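Local coordinates for caspase recruitment domain-containing protein 19 (Homo sapiens, PDB 4FH0), which associates with BCL10 through its caspase recruitment domain and helps inhibit the effects of BCL10-induced NF-kappa-B activation, at residues Ala84-Ile87 against Leu92-Arg95. The protein carries 2 engineered substitutions. Sequence-based numbering, arbitrary orientation.
Sequences ALYI and LHSR. With SO4 (sulfate ion), chain D; SO4 (sulfate ion), chain C.
Helix-helix side-chain packing, with no hydrogen bond across it, sets the H93 imidazole of the short helix 90-95 against L85 and Y86 near the end of helix 75-88, at a partly buried corner of the domain. With CG anti to the backbone N (chi1 -180°), the H93 ring reaches across to helix 75-88 and lies against it: H93 CD2 comes 3.4 Å from Y86 N, and Y86 CB sits above the ring centre, 11° off the normal, a CH-pi contact. The phenol leads away from the contact, yet the edge of Y86 is turned to the face of H93 in a T-shaped pair, the planes at 70° and the centroids 5.7 Å apart. L85 meets H93 obliquely, its CD2 3.9 Å from H93 CA, while L85 CD1 lies 4.4 Å from L92 CD2; both leucines also touch L18 and L24. In the plane of the imidazole, H93 NE2 donates to O3 of a sulfate at 3.0 Å, an ion probably left by the crystallisation liquor. An alanine here removes the imidazole, which would probably open a gap beside Y86 CB and L85 CD2 and leave the Y86 ring freer to turn, the sulfate losing one donor. R95 grips a second sulfate through NH1 and NH2. The contact packs the last two helices of the six-helix bundle, the death fold of the CARD, against each other across the short turn between them.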
loop_
_atom_site.group_PDB
_atom_site.type_symbol
_atom_site.label_atom_id
_atom_site.label_comp_id
_atom_site.label_asym_id
_atom_site.label_seq_id
_atom_site.Cartn_x
_atom_site.Cartn_y
_atom_site.Cartn_z
ATOM N N ALA A 84 0.262 -7.671 -1.897
ATOM C CA ALA A 84 -0.780 -7.003 -2.670
ATOM C C ALA A 84 -0.189 -6.206 -3.827
ATOM O O ALA A 84 -0.757 -6.131 -4.928
ATOM C CB ALA A 84 -1.610 -6.089 -1.751
ATOM N N LEU A 85 0.950 -5.576 -3.576
ATOM C CA LEU A 85 1.657 -4.832 -4.611
ATOM C C LEU A 85 2.146 -5.751 -5.724
ATOM O O LEU A 85 2.061 -5.422 -6.906
ATOM C CB LEU A 85 2.831 -4.075 -3.994
ATOM C CG LEU A 85 3.530 -3.045 -4.863
ATOM C CD1 LEU A 85 2.679 -1.806 -5.052
ATOM C CD2 LEU A 85 4.891 -2.689 -4.256
ATOM N N TYR A 86 2.681 -6.911 -5.362
ATOM C CA TYR A 86 3.039 -7.910 -6.370
ATOM C C TYR A 86 1.836 -8.285 -7.221
ATOM O O TYR A 86 1.913 -8.335 -8.456
ATOM C CB TYR A 86 3.610 -9.185 -5.733
ATOM C CG TYR A 86 3.628 -10.340 -6.712
ATOM C CD1 TYR A 86 4.557 -10.403 -7.720
ATOM C CD2 TYR A 86 2.688 -11.345 -6.630
ATOM C CE1 TYR A 86 4.548 -11.434 -8.631
ATOM C CE2 TYR A 86 2.667 -12.392 -7.532
ATOM C CZ TYR A 86 3.598 -12.427 -8.532
ATOM O OH TYR A 86 3.617 -13.455 -9.441
ATOM N N ILE A 87 0.711 -8.544 -6.581
ATOM C CA ILE A 87 -0.480 -8.987 -7.333
ATOM C C ILE A 87 -0.984 -7.912 -8.301
ATOM O O ILE A 87 -1.281 -8.218 -9.467
ATOM C CB ILE A 87 -1.637 -9.409 -6.383
ATOM C CG1 ILE A 87 -1.205 -10.624 -5.567
ATOM C CG2 ILE A 87 -2.932 -9.680 -7.180
ATOM C CD1 ILE A 87 -2.138 -10.947 -4.439
ATOM N N LEU A 92 5.932 -2.230 -10.819
ATOM C CA LEU A 92 6.440 -1.368 -9.757
ATOM C C LEU A 92 7.103 -2.190 -8.645
ATOM O O LEU A 92 8.195 -1.866 -8.165
ATOM C CB LEU A 92 5.335 -0.454 -9.213
ATOM C CG LEU A 92 5.801 0.438 -8.069
ATOM C CD1 LEU A 92 6.952 1.344 -8.467
ATOM C CD2 LEU A 92 4.611 1.264 -7.590
ATOM N N HIS A 93 6.429 -3.260 -8.256
ATOM C CA HIS A 93 6.922 -4.168 -7.230
ATOM C C HIS A 93 8.332 -4.626 -7.550
ATOM O O HIS A 93 9.204 -4.631 -6.688
ATOM C CB HIS A 93 5.969 -5.351 -7.113
ATOM C CG HIS A 93 6.366 -6.362 -6.083
ATOM N ND1 HIS A 93 7.220 -7.410 -6.355
ATOM C CD2 HIS A 93 5.990 -6.502 -4.789
ATOM C CE1 HIS A 93 7.369 -8.142 -5.261
ATOM N NE2 HIS A 93 6.614 -7.626 -4.304
ATOM N N SER A 94 8.573 -4.973 -8.807
ATOM C CA SER A 94 9.868 -5.485 -9.204
ATOM C C SER A 94 10.964 -4.404 -9.184
ATOM O O SER A 94 12.133 -4.710 -9.044
ATOM C CB SER A 94 9.779 -6.144 -10.585
ATOM O OG SER A 94 9.540 -5.194 -11.601
ATOM N N ARG A 95 10.587 -3.140 -9.275
ATOM C CA ARG A 95 11.550 -2.043 -9.397
ATOM C C ARG A 95 11.887 -1.374 -8.064
ATOM O O ARG A 95 12.735 -0.503 -8.006
ATOM C CB ARG A 95 10.987 -0.967 -10.328
ATOM C CG ARG A 95 10.847 -1.360 -11.781
ATOM C CD ARG A 95 10.083 -0.289 -12.540
ATOM N NE ARG A 95 10.868 0.938 -12.674
ATOM C CZ ARG A 95 10.371 2.171 -12.588
ATOM N NH1 ARG A 95 9.078 2.371 -12.354
ATOM N NH2 ARG A 95 11.179 3.212 -12.725
HETATM S S SO4 D . 9.009 6.076 -13.392
HETATM O O1 SO4 D . 10.308 6.081 -12.735
HETATM O O2 SO4 D . 8.026 5.327 -12.579
HETATM O O3 SO4 D . 8.536 7.461 -13.431
HETATM O O4 SO4 D . 9.084 5.544 -14.747
HETATM S S SO4 C . 8.194 -9.257 -1.886
HETATM O O1 SO4 C . 8.586 -7.859 -2.093
HETATM O O2 SO4 C . 8.741 -9.731 -0.619
HETATM O O3 SO4 C . 6.744 -9.399 -1.930
HETATM O O4 SO4 C . 8.751 -10.076 -2.979
#